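Local coordinates for protein carbamate kinase (Mycoplasma penetrans, PDB 4AXS) that probably catalyses the reversible transfer of phosphate between carbamoyl phosphate and ADP, which yields ATP at the end of the arginine deiminase pathway, at residues 184-189 and 232-237; 256-259 and 265-268; 275-280 and 284-289; 293-298 and 310-315. One frame throughout, in Å; residues are numbered along the deposited sequence.

In the fold
Four contacts sample an amino acid kinase fold from near its centre out to a peripheral hairpin. The centre of contact 1 lies about 8 Å from the centre of the chain and about 14 Å from that of contact 4, and the two contacts meet where Phe-234 packs on Ala-297 and Asp-233 forms a long, weak ion pair with Lys-294. Lys-232 and Lys-294 both lie near a bound sulfate, which may mark a phosphate pocket. Contact 3 links contact 4 (centres about 12 Å apart) to the hairpin of contact 2 (about 11 Å), with Phe-286 touching both Ile-295 and Val-257. Contacts 1 and 2 stand about 26 Å apart between centres and do not touch.

Contact 1 (184-189 and 232-237); sequences SPIPVD and KDFALA. With SO4 (sulfate ion), chain B.
Pro-187 and Phe-234 make the close part of this contact, where the edge strand 187-190 and the loop leading into it meet the first turns of helix 232-242. The proline ring leans on the root of the phenylalanine: CG of Pro-187 lies 4.0 Å from CB of Phe-234, and the same CG is 4.1 Å from the backbone N of Ala-235. Pro-187 and Ala-235 are buried, and both also touch Ile-230, so this portion is closed over by the loop before the helix.

Further out the packing thins. Ile-186 is exposed; only its terminal CD1 reaches the aromatic ring, at 4.0 Å from CE2 of Phe-234, and it approaches obliquely. Phe-234 holds CG beside its backbone N and anti to the carbonyl carbon (chi1 -70°), which carries the ring past the proline towards the isoleucine. Beyond, strand 187-190 continues into a classic beta bulge, Val-188 and Asp-189 both facing Ile-136 of strand 134-137.

On another side of the helix the character changes from apolar to ionic. The chain of Lys-232 bends at chi2 and chi4, bringing NZ to 2.9 Å from OD1 of Asp-233, which it meets from above the carboxylate plane, and to 3.2 Å from O4 of a sulfate that probably comes from the crystallisation liquor. Gly-33 N, from the glycine-rich loop after strand 27-31, also bonds the ion. The two segments are thus joined by van der Waals packing alone, while the N-terminal end of the helix, with Lys-232, faces an anion site, consistent with a phosphate pocket.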
loop_
_atom_site.group_PDB
_atom_site.type_symbol
_atom_site.label_atom_id
_atom_site.label_comp_id
_atom_site.label_asym_id
_atom_site.label_seq_id
_atom_site.Cartn_x
_atom_site.Cartn_y
_atom_site.Cartn_z
ATOM N N SER A 184 6.460 -21.197 2.653
ATOM C CA SER A 184 5.373 -20.597 3.429
ATOM C C SER A 184 5.779 -20.440 4.888
ATOM O O SER A 184 5.294 -21.168 5.760
ATOM C CB SER A 184 4.112 -21.456 3.359
ATOM O OG SER A 184 3.662 -21.593 2.029
ATOM N N PRO A 185 6.667 -19.478 5.158
ATOM C CA PRO A 185 7.241 -19.224 6.483
ATOM C C PRO A 185 6.197 -18.928 7.558
ATOM O O PRO A 185 5.076 -18.508 7.258
ATOM C CB PRO A 185 8.095 -17.966 6.259
ATOM C CG PRO A 185 8.380 -17.943 4.813
ATOM C CD PRO A 185 7.178 -18.541 4.147
ATOM N N ILE A 186 6.593 -19.133 8.810
ATOM C CA ILE A 186 5.788 -18.763 9.962
ATOM C C ILE A 186 6.045 -17.307 10.383
ATOM O O ILE A 186 7.194 -16.902 10.596
ATOM C CB ILE A 186 6.089 -19.697 11.139
ATOM C CG1 ILE A 186 5.634 -21.116 10.803
ATOM C CG2 ILE A 186 5.427 -19.194 12.414
ATOM C CD1 ILE A 186 4.141 -21.248 10.601
ATOM N N PRO A 187 4.966 -16.527 10.517
ATOM C CA PRO A 187 4.967 -15.100 10.823
ATOM C C PRO A 187 5.244 -14.768 12.290
ATOM O O PRO A 187 4.385 -15.018 13.130
ATOM C CB PRO A 187 3.536 -14.673 10.478
ATOM C CG PRO A 187 2.965 -15.797 9.689
ATOM C CD PRO A 187 3.614 -17.011 10.220
ATOM N N VAL A 188 6.399 -14.164 12.580
ATOM C CA VAL A 188 6.765 -13.804 13.951
ATOM C C VAL A 188 6.398 -12.366 14.353
ATOM O O VAL A 188 6.038 -12.112 15.505
ATOM C CB VAL A 188 8.241 -14.101 14.225
ATOM C CG1 VAL A 188 8.566 -15.500 13.724
ATOM C CG2 VAL A 188 9.114 -13.096 13.534
ATOM N N ASP A 189 6.497 -11.427 13.417
ATOM C CA ASP A 189 5.833 -10.129 13.586
ATOM C C ASP A 189 5.854 -9.237 12.352
ATOM O O ASP A 189 5.941 -9.718 11.230
ATOM C CB ASP A 189 6.305 -9.354 14.828
ATOM C CG ASP A 189 7.731 -8.906 14.728
ATOM O OD1 ASP A 189 8.567 -9.736 14.321
ATOM O OD2 ASP A 189 8.013 -7.732 15.069
ATOM N N LYS A 232 -2.191 -16.131 4.851
ATOM C CA LYS A 232 -2.899 -14.983 5.390
ATOM C C LYS A 232 -3.640 -15.299 6.693
ATOM O O LYS A 232 -3.765 -14.434 7.565
ATOM C CB LYS A 232 -3.846 -14.381 4.338
ATOM C CG LYS A 232 -5.046 -15.258 3.943
ATOM C CD LYS A 232 -6.264 -14.946 4.795
ATOM C CE LYS A 232 -7.549 -15.327 4.084
ATOM N NZ LYS A 232 -7.709 -16.806 3.938
ATOM N N ASP A 233 -4.125 -16.533 6.840
ATOM C CA ASP A 233 -4.796 -16.906 8.093
ATOM C C ASP A 233 -3.813 -16.888 9.286
ATOM O O ASP A 233 -4.080 -16.259 10.301
ATOM C CB ASP A 233 -5.563 -18.235 7.945
ATOM C CG ASP A 233 -6.643 -18.178 6.843
ATOM O OD1 ASP A 233 -7.461 -17.230 6.832
ATOM O OD2 ASP A 233 -6.680 -19.099 5.991
ATOM N N PHE A 234 -2.664 -17.544 9.143
ATOM C CA PHE A 234 -1.577 -17.427 10.115
ATOM C C PHE A 234 -1.243 -15.957 10.379
ATOM O O PHE A 234 -1.122 -15.522 11.527
ATOM C CB PHE A 234 -0.293 -18.069 9.577
ATOM C CG PHE A 234 -0.325 -19.573 9.483
ATOM C CD1 PHE A 234 -1.273 -20.324 10.155
ATOM C CD2 PHE A 234 0.637 -20.243 8.737
ATOM C CE1 PHE A 234 -1.264 -21.688 10.070
ATOM C CE2 PHE A 234 0.635 -21.630 8.655
ATOM C CZ PHE A 234 -0.320 -22.342 9.319
ATOM N N ALA A 235 -1.064 -15.196 9.302
ATOM C CA ALA A 235 -0.629 -13.819 9.437
ATOM C C ALA A 235 -1.639 -13.087 10.277
ATOM O O ALA A 235 -1.302 -12.475 11.274
ATOM C CB ALA A 235 -0.465 -13.139 8.054
ATOM N N LEU A 236 -2.894 -13.169 9.877
ATOM C CA LEU A 236 -3.935 -12.397 10.537
ATOM C C LEU A 236 -4.214 -12.886 11.951
ATOM O O LEU A 236 -4.742 -12.140 12.786
ATOM C CB LEU A 236 -5.202 -12.378 9.687
ATOM C CG LEU A 236 -5.160 -11.165 8.760
ATOM C CD1 LEU A 236 -5.829 -11.457 7.427
ATOM C CD2 LEU A 236 -5.795 -9.962 9.447
ATOM N N ALA A 237 -3.851 -14.138 12.218
ATOM C CA ALA A 237 -3.983 -14.685 13.557
ATOM C C ALA A 237 -2.877 -14.127 14.472
ATOM O O ALA A 237 -3.125 -13.820 15.632
ATOM C CB ALA A 237 -3.971 -16.205 13.517
HETATM S S SO4 B . -5.836 -16.957 -0.103
HETATM O O1 SO4 B . -4.412 -16.834 -0.421
HETATM O O2 SO4 B . -6.423 -15.633 -0.299
HETATM O O3 SO4 B . -6.527 -17.912 -0.980
HETATM O O4 SO4 B . -6.025 -17.448 1.270
#

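Contact 2 (256-259 and 265-268); sequences YVYV and TQKA
Tyr-258 and Ala-268 face each other as a non-hydrogen-bonded pair in a short antiparallel beta hairpin, strands 258-259 and 267-268, that stands out from the body of the amino acid kinase fold. Their side chains lie on one face of the two-stranded sheet, and those of Val-259 and Lys-267 on the other.

The tyrosine ring extends over the partner strand. With CG anti to the carbonyl carbon (chi1 -73°), it brings CE2 to 3.5 Å from CB of Ala-268, an oblique approach. The same methyl meets a second tyrosine at its root, CB of Tyr-256 lying 3.9 Å from CB of Ala-268. One small residue therefore touches two aromatic side chains, at the far end of one and at the base of the other. Gln-266, just before strand 267-268, brings its CG to 4.0 Å from CD2 of Tyr-258; its OE1 accepts a bond from Asn-262 N. Phe-261, in the turn of the hairpin, adds an edge-to-face stack with Tyr-258.

On the opposite face the branches of Val-259 and the chain of Lys-267 cross obliquely, CG2 of the valine being 4.1 Å from CB of the lysine, whose extended chain continues outwards. Val-259 also touches Gln-285 and Phe-280.

Two backbone bonds hold the hydrogen-bonded pair: Lys-267 N to Val-259 O at 3.0 Å and, straighter, Val-259 N to Lys-267 O at 2.8 Å, with 167° at the hydrogen. Beside them, CA of Gln-266 lies 3.2 Å from Val-259 O in a CA-H...O contact.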
loop_
_atom_site.group_PDB
_atom_site.type_symbol
_atom_site.label_atom_id
_atom_site.label_comp_id
_atom_site.label_asym_id
_atom_site.label_seq_id
_atom_site.Cartn_x
_atom_site.Cartn_y
_atom_site.Cartn_z
ATOM N N TYR A 256 -20.133 -24.792 7.709
ATOM C CA TYR A 256 -19.431 -25.417 8.833
ATOM C C TYR A 256 -18.220 -26.175 8.323
ATOM O O TYR A 256 -18.183 -26.599 7.155
ATOM C CB TYR A 256 -20.341 -26.409 9.573
ATOM C CG TYR A 256 -21.648 -25.818 10.024
ATOM C CD1 TYR A 256 -21.759 -25.187 11.257
ATOM C CD2 TYR A 256 -22.768 -25.880 9.212
ATOM C CE1 TYR A 256 -22.955 -24.635 11.671
ATOM C CE2 TYR A 256 -23.971 -25.335 9.613
ATOM C CZ TYR A 256 -24.061 -24.714 10.841
ATOM O OH TYR A 256 -25.262 -24.172 11.232
ATOM N N VAL A 257 -17.226 -26.365 9.185
ATOM C CA VAL A 257 -16.179 -27.313 8.841
ATOM C C VAL A 257 -16.672 -28.705 9.228
ATOM O O VAL A 257 -17.141 -28.926 10.338
ATOM C CB VAL A 257 -14.802 -26.982 9.479
ATOM C CG1 VAL A 257 -14.900 -25.753 10.387
ATOM C CG2 VAL A 257 -14.206 -28.218 10.205
ATOM N N TYR A 258 -16.595 -29.633 8.286
ATOM C CA TYR A 258 -17.096 -30.976 8.516
ATOM C C TYR A 258 -15.978 -31.953 8.872
ATOM O O TYR A 258 -14.807 -31.724 8.559
ATOM C CB TYR A 258 -17.895 -31.462 7.303
ATOM C CG TYR A 258 -19.246 -30.786 7.168
ATOM C CD1 TYR A 258 -19.355 -29.500 6.658
ATOM C CD2 TYR A 258 -20.415 -31.431 7.564
ATOM C CE1 TYR A 258 -20.584 -28.877 6.538
ATOM C CE2 TYR A 258 -21.652 -30.814 7.445
ATOM C CZ TYR A 258 -21.728 -29.533 6.932
ATOM O OH TYR A 258 -22.954 -28.905 6.812
ATOM N N VAL A 259 -16.345 -33.022 9.569
ATOM C CA VAL A 259 -15.441 -34.152 9.741
ATOM C C VAL A 259 -16.072 -35.388 9.091
ATOM O O VAL A 259 -17.293 -35.489 8.996
ATOM C CB VAL A 259 -15.041 -34.384 11.234
ATOM C CG1 VAL A 259 -14.038 -33.311 11.689
ATOM C CG2 VAL A 259 -16.275 -34.407 12.147
ATOM N N THR A 265 -20.391 -41.250 9.260
ATOM C CA THR A 265 -20.238 -40.474 10.482
ATOM C C THR A 265 -20.035 -38.979 10.223
ATOM O O THR A 265 -19.769 -38.222 11.157
ATOM C CB THR A 265 -19.076 -40.993 11.325
ATOM O OG1 THR A 265 -18.007 -41.385 10.454
ATOM C CG2 THR A 265 -19.519 -42.189 12.172
ATOM N N GLN A 266 -20.170 -38.558 8.965
ATOM C CA GLN A 266 -20.042 -37.144 8.625
ATOM C C GLN A 266 -20.754 -36.312 9.676
ATOM O O GLN A 266 -21.870 -36.634 10.078
ATOM C CB GLN A 266 -20.607 -36.850 7.230
ATOM C CG GLN A 266 -20.680 -35.368 6.864
ATOM C CD GLN A 266 -21.014 -35.123 5.388
ATOM O OE1 GLN A 266 -20.322 -35.610 4.494
ATOM N NE2 GLN A 266 -22.071 -34.350 5.135
ATOM N N LYS A 267 -20.090 -35.254 10.134
ATOM C CA LYS A 267 -20.653 -34.368 11.142
ATOM C C LYS A 267 -20.140 -32.949 10.964
ATOM O O LYS A 267 -18.982 -32.728 10.585
ATOM C CB LYS A 267 -20.324 -34.865 12.553
ATOM C CG LYS A 267 -21.103 -36.086 12.977
ATOM C CD LYS A 267 -20.709 -36.568 14.373
ATOM C CE LYS A 267 -21.516 -37.800 14.781
ATOM N NZ LYS A 267 -21.061 -38.358 16.082
ATOM N N ALA A 268 -21.022 -31.995 11.248
ATOM C CA ALA A 268 -20.695 -30.578 11.221
ATOM C C ALA A 268 -20.263 -30.120 12.606
ATOM O O ALA A 268 -20.940 -30.388 13.599
ATOM C CB ALA A 268 -21.902 -29.775 10.765
#

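Contact 3 (275-280 and 284-289); sequences KALNNF and DQFAKG
Gln-285 folds back over Phe-280 where helix 274-282 ends, and its side chain can be traced atom by atom. CB and CG both lie 3.1 Å from Phe-280 O, and CB also rests 3.8 Å above the plane of the Phe-286 ring, over the centre of that ring. CG, placed beside the backbone N by chi1 of -78°, turns towards the helix and lies 3.7 Å from Phe-280 CB and 3.8 Å from Phe-280 CD1. Beyond the bend at chi2 the amide plane stands 89° from that of the Phe-280 ring. At the tip, OE1 accepts a hydrogen bond from Asp-260 N, tying this turn to the neighbouring hairpin.

The backbone beneath is a Schellman motif. Asp-284, with positive phi, is its C-prime residue, and Gln-285 N reaches back to Phe-280 O at 2.9 Å, the bond spanning five residues that, with Asp-284 N to Ile-281 O, closes such a helix end. The touch between Gln-285 CG and Phe-280 is the side-chain contact beside this bond.

CE2 of Phe-286 lies 3.8 Å from CB of Phe-280, and its CZ meets CD1 of Leu-277 at 3.8 Å, the leucine and Phe-286 side chains crossing at about a right angle and CD1 approaching the ring obliquely. The same CD1 sits at the edge of the Phe-280 ring, in its plane, and Leu-277 itself touches Met-299 of helix 292-302.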
loop_
_atom_site.group_PDB
_atom_site.type_symbol
_atom_site.label_atom_id
_atom_site.label_comp_id
_atom_site.label_asym_id
_atom_site.label_seq_id
_atom_site.Cartn_x
_atom_site.Cartn_y
_atom_site.Cartn_z
ATOM N N LYS A 275 -8.064 -29.549 21.777
ATOM C CA LYS A 275 -7.945 -30.975 22.084
ATOM C C LYS A 275 -8.541 -31.842 20.977
ATOM O O LYS A 275 -7.877 -32.744 20.467
ATOM C CB LYS A 275 -8.607 -31.296 23.435
ATOM C CG LYS A 275 -8.432 -32.738 23.895
ATOM C CD LYS A 275 -9.284 -33.066 25.133
ATOM C CE LYS A 275 -9.443 -34.596 25.305
ATOM N NZ LYS A 275 -10.087 -34.978 26.593
ATOM N N ALA A 276 -9.784 -31.566 20.589
ATOM C CA ALA A 276 -10.443 -32.372 19.551
ATOM C C ALA A 276 -9.841 -32.121 18.168
ATOM O O ALA A 276 -9.580 -33.063 17.407
ATOM C CB ALA A 276 -11.934 -32.111 19.538
ATOM N N LEU A 277 -9.621 -30.845 17.845
ATOM C CA LEU A 277 -9.027 -30.491 16.559
ATOM C C LEU A 277 -7.719 -31.225 16.360
ATOM O O LEU A 277 -7.412 -31.679 15.262
ATOM C CB LEU A 277 -8.821 -28.992 16.436
ATOM C CG LEU A 277 -9.988 -28.225 15.805
ATOM C CD1 LEU A 277 -10.767 -29.108 14.849
ATOM C CD2 LEU A 277 -10.904 -27.652 16.848
ATOM N N ASN A 278 -6.965 -31.384 17.437
ATOM C CA ASN A 278 -5.726 -32.158 17.360
ATOM C C ASN A 278 -5.904 -33.619 16.921
ATOM O O ASN A 278 -5.141 -34.125 16.095
ATOM C CB ASN A 278 -4.914 -32.018 18.656
ATOM C CG ASN A 278 -4.180 -30.675 18.728
ATOM O OD1 ASN A 278 -4.283 -29.940 19.713
ATOM N ND2 ASN A 278 -3.462 -30.337 17.655
ATOM N N ASN A 279 -6.925 -34.282 17.452
ATOM C CA ASN A 279 -7.270 -35.622 16.991
ATOM C C ASN A 279 -7.778 -35.605 15.556
ATOM O O ASN A 279 -7.290 -36.355 14.701
ATOM C CB ASN A 279 -8.300 -36.259 17.919
ATOM C CG ASN A 279 -7.785 -36.398 19.329
ATOM O OD1 ASN A 279 -6.635 -36.791 19.536
ATOM N ND2 ASN A 279 -8.624 -36.070 20.314
ATOM N N PHE A 280 -8.754 -34.743 15.288
ATOM C CA PHE A 280 -9.268 -34.609 13.932
ATOM C C PHE A 280 -8.118 -34.441 12.939
ATOM O O PHE A 280 -8.130 -35.013 11.843
ATOM C CB PHE A 280 -10.230 -33.424 13.834
ATOM C CG PHE A 280 -11.563 -33.667 14.480
ATOM C CD1 PHE A 280 -12.161 -34.931 14.428
ATOM C CD2 PHE A 280 -12.239 -32.631 15.115
ATOM C CE1 PHE A 280 -13.415 -35.168 15.022
ATOM C CE2 PHE A 280 -13.490 -32.855 15.705
ATOM C CZ PHE A 280 -14.078 -34.132 15.660
ATOM N N ASP A 284 -6.336 -36.746 9.677
ATOM C CA ASP A 284 -6.390 -36.083 8.386
ATOM C C ASP A 284 -7.801 -35.661 8.006
ATOM O O ASP A 284 -8.214 -35.789 6.854
ATOM C CB ASP A 284 -5.806 -36.993 7.307
ATOM C CG ASP A 284 -4.293 -36.981 7.298
ATOM O OD1 ASP A 284 -3.700 -36.004 6.771
ATOM O OD2 ASP A 284 -3.698 -37.953 7.813
ATOM N N GLN A 285 -8.537 -35.150 8.983
ATOM C CA GLN A 285 -9.880 -34.675 8.719
ATOM C C GLN A 285 -9.917 -33.535 7.701
ATOM O O GLN A 285 -10.945 -33.326 7.059
ATOM C CB GLN A 285 -10.565 -34.240 10.010
ATOM C CG GLN A 285 -11.088 -35.404 10.845
ATOM C CD GLN A 285 -12.041 -36.317 10.076
ATOM O OE1 GLN A 285 -12.574 -35.946 9.030
ATOM N NE2 GLN A 285 -12.263 -37.518 10.604
ATOM N N PHE A 286 -8.801 -32.821 7.528
ATOM C CA PHE A 286 -8.836 -31.532 6.833
ATOM C C PHE A 286 -7.938 -31.375 5.596
ATOM O O PHE A 286 -6.780 -31.798 5.565
ATOM C CB PHE A 286 -8.557 -30.399 7.823
ATOM C CG PHE A 286 -9.429 -30.436 9.037
ATOM C CD1 PHE A 286 -10.795 -30.432 8.914
ATOM C CD2 PHE A 286 -8.877 -30.460 10.305
ATOM C CE1 PHE A 286 -11.609 -30.460 10.029
ATOM C CE2 PHE A 286 -9.685 -30.493 11.433
ATOM C CZ PHE A 286 -11.052 -30.493 11.292
ATOM N N ALA A 287 -8.493 -30.732 4.577
ATOM C CA ALA A 287 -7.752 -30.477 3.359
ATOM C C ALA A 287 -6.473 -29.693 3.674
ATOM O O ALA A 287 -6.512 -28.562 4.159
ATOM C CB ALA A 287 -8.619 -29.739 2.350
ATOM N N LYS A 288 -5.341 -30.340 3.431
ATOM C CA LYS A 288 -4.035 -29.729 3.588
ATOM C C LYS A 288 -3.938 -28.500 2.676
ATOM O O LYS A 288 -3.788 -28.629 1.456
ATOM C CB LYS A 288 -2.970 -30.765 3.230
ATOM C CG LYS A 288 -3.538 -31.917 2.383
ATOM C CD LYS A 288 -2.452 -32.663 1.635
ATOM C CE LYS A 288 -2.965 -33.191 0.303
ATOM N NZ LYS A 288 -1.836 -33.599 -0.590
ATOM N N GLY A 289 -4.035 -27.310 3.263
ATOM C CA GLY A 289 -4.126 -26.097 2.474
ATOM C C GLY A 289 -5.450 -25.364 2.648
ATOM O O GLY A 289 -5.493 -24.252 3.189
#

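Contact 4 (293-298 and 310-315); sequences PKIKAA and AIIADL
A beta-alpha-beta crossover from strand 247-251 to its parallel neighbour 309-313 in the central sheet of the amino acid kinase fold includes helix 292-302, and this contact seats that helix on the sheet. The axes of helix 293-298 and strand 310-313 approach to 9.3 Å, and their directions differ by 161°, so the helix runs nearly antiparallel to the strand it covers.

Ile-312 supplies the largest share of the interface. Its CB points to the helix, and its CD1 fits between two successive residues there, at 3.5 Å from CD1 of Ile-295 and 4.1 Å from CB of Lys-294. The two isoleucine chains cross at about a right angle. Ile-295 starts out from the helix away from the strand, but CG1, beside the backbone N, and a second bend (chi2 -53°) bring its terminal methyl back to the sheet. Ile-330 of strand 328-330 and Phe-286 of the preceding loop cover the same isoleucine.

Lys-294 contributes only its base. Its CB faces the strand, yet the bent chain leads NZ away to the carbonyl oxygen of Ser-290, so the apolar root serves the core while the ammonium leaves it. At the other end of the contact both side chains are methyl groups, and the backbones come closer there, with CA of Ala-298 and CA of Ala-310 5.7 Å apart; the methyls meet directly, CB of Ala-298 lying 3.7 Å from CB of Ala-310.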
loop_
_atom_site.group_PDB
_atom_site.type_symbol
_atom_site.label_atom_id
_atom_site.label_comp_id
_atom_site.label_asym_id
_atom_site.label_seq_id
_atom_site.Cartn_x
_atom_site.Cartn_y
_atom_site.Cartn_z
ATOM N N PRO A 293 -4.720 -25.153 7.409
ATOM C CA PRO A 293 -4.063 -23.911 7.832
ATOM C C PRO A 293 -5.006 -22.976 8.571
ATOM O O PRO A 293 -4.563 -22.319 9.515
ATOM C CB PRO A 293 -3.639 -23.270 6.503
ATOM C CG PRO A 293 -3.484 -24.404 5.574
ATOM C CD PRO A 293 -4.577 -25.367 5.957
ATOM N N LYS A 294 -6.272 -22.917 8.155
ATOM C CA LYS A 294 -7.254 -22.050 8.802
ATOM C C LYS A 294 -7.563 -22.565 10.197
ATOM O O LYS A 294 -7.667 -21.801 11.160
ATOM C CB LYS A 294 -8.543 -21.974 7.993
ATOM C CG LYS A 294 -8.356 -21.820 6.501
ATOM C CD LYS A 294 -9.695 -21.838 5.781
ATOM C CE LYS A 294 -9.749 -20.745 4.724
ATOM N NZ LYS A 294 -8.567 -20.817 3.808
ATOM N N ILE A 295 -7.713 -23.877 10.294
ATOM C CA ILE A 295 -7.934 -24.534 11.561
ATOM C C ILE A 295 -6.763 -24.267 12.490
ATOM O O ILE A 295 -6.935 -23.756 13.602
ATOM C CB ILE A 295 -8.069 -26.052 11.357
ATOM C CG1 ILE A 295 -9.357 -26.368 10.590
ATOM C CG2 ILE A 295 -8.009 -26.791 12.698
ATOM C CD1 ILE A 295 -10.595 -25.770 11.208
ATOM N N LYS A 296 -5.574 -24.619 12.025
ATOM C CA LYS A 296 -4.373 -24.466 12.822
ATOM C C LYS A 296 -4.191 -23.021 13.290
ATOM O O LYS A 296 -3.978 -22.760 14.478
ATOM C CB LYS A 296 -3.161 -24.933 12.025
ATOM C CG LYS A 296 -3.091 -26.439 11.827
ATOM C CD LYS A 296 -2.039 -26.817 10.782
ATOM C CE LYS A 296 -1.272 -28.078 11.166
ATOM N NZ LYS A 296 -0.288 -28.472 10.109
ATOM N N ALA A 297 -4.293 -22.082 12.355
ATOM C CA ALA A 297 -4.247 -20.660 12.695
ATOM C C ALA A 297 -5.327 -20.259 13.704
ATOM O O ALA A 297 -5.098 -19.410 14.555
ATOM C CB ALA A 297 -4.342 -19.795 11.431
ATOM N N ALA A 298 -6.507 -20.857 13.603
ATOM C CA ALA A 298 -7.571 -20.563 14.556
ATOM C C ALA A 298 -7.206 -21.096 15.936
ATOM O O ALA A 298 -7.544 -20.492 16.956
ATOM C CB ALA A 298 -8.885 -21.147 14.089
ATOM N N ALA A 310 -12.704 -18.305 17.776
ATOM C CA ALA A 310 -12.368 -18.146 16.365
ATOM C C ALA A 310 -13.507 -18.714 15.552
ATOM O O ALA A 310 -13.986 -19.823 15.817
ATOM C CB ALA A 310 -11.051 -18.847 16.026
ATOM N N ILE A 311 -13.965 -17.955 14.571
ATOM C CA ILE A 311 -15.118 -18.401 13.821
ATOM C C ILE A 311 -14.751 -18.648 12.381
ATOM O O ILE A 311 -14.204 -17.776 11.730
ATOM C CB ILE A 311 -16.264 -17.388 13.895
ATOM C CG1 ILE A 311 -16.697 -17.190 15.350
ATOM C CG2 ILE A 311 -17.443 -17.863 13.048
ATOM C CD1 ILE A 311 -17.653 -16.036 15.560
ATOM N N ILE A 312 -15.046 -19.851 11.900
ATOM C CA ILE A 312 -14.852 -20.187 10.500
ATOM C C ILE A 312 -16.195 -20.310 9.798
ATOM O O ILE A 312 -16.771 -21.385 9.744
ATOM C CB ILE A 312 -14.078 -21.505 10.330
ATOM C CG1 ILE A 312 -12.682 -21.395 10.939
ATOM C CG2 ILE A 312 -13.963 -21.872 8.869
ATOM C CD1 ILE A 312 -11.758 -22.518 10.505
ATOM N N ALA A 313 -16.690 -19.202 9.255
ATOM C CA ALA A 313 -17.983 -19.195 8.579
ATOM C C ALA A 313 -17.917 -18.541 7.198
ATOM O O ALA A 313 -16.892 -17.968 6.815
ATOM C CB ALA A 313 -19.027 -18.509 9.449
ATOM N N ASP A 314 -19.025 -18.626 6.461
ATOM C CA ASP A 314 -19.122 -18.070 5.113
ATOM C C ASP A 314 -19.514 -16.598 5.149
ATOM O O ASP A 314 -19.976 -16.091 6.170
ATOM C CB ASP A 314 -20.018 -18.941 4.226
ATOM C CG ASP A 314 -20.224 -18.351 2.825
ATOM O OD1 ASP A 314 -19.318 -17.658 2.309
ATOM O OD2 ASP A 314 -21.298 -18.589 2.227
ATOM N N LEU A 315 -19.300 -15.919 4.024
ATOM C CA LEU A 315 -19.672 -14.516 3.859
ATOM C C LEU A 315 -21.134 -14.099 4.002
ATOM O O LEU A 315 -21.444 -13.088 4.639
ATOM C CB LEU A 315 -19.400 -14.100 2.414
ATOM C CG LEU A 315 -17.990 -13.593 2.096
ATOM C CD1 LEU A 315 -17.858 -12.107 2.423
ATOM C CD2 LEU A 315 -16.939 -14.433 2.827
#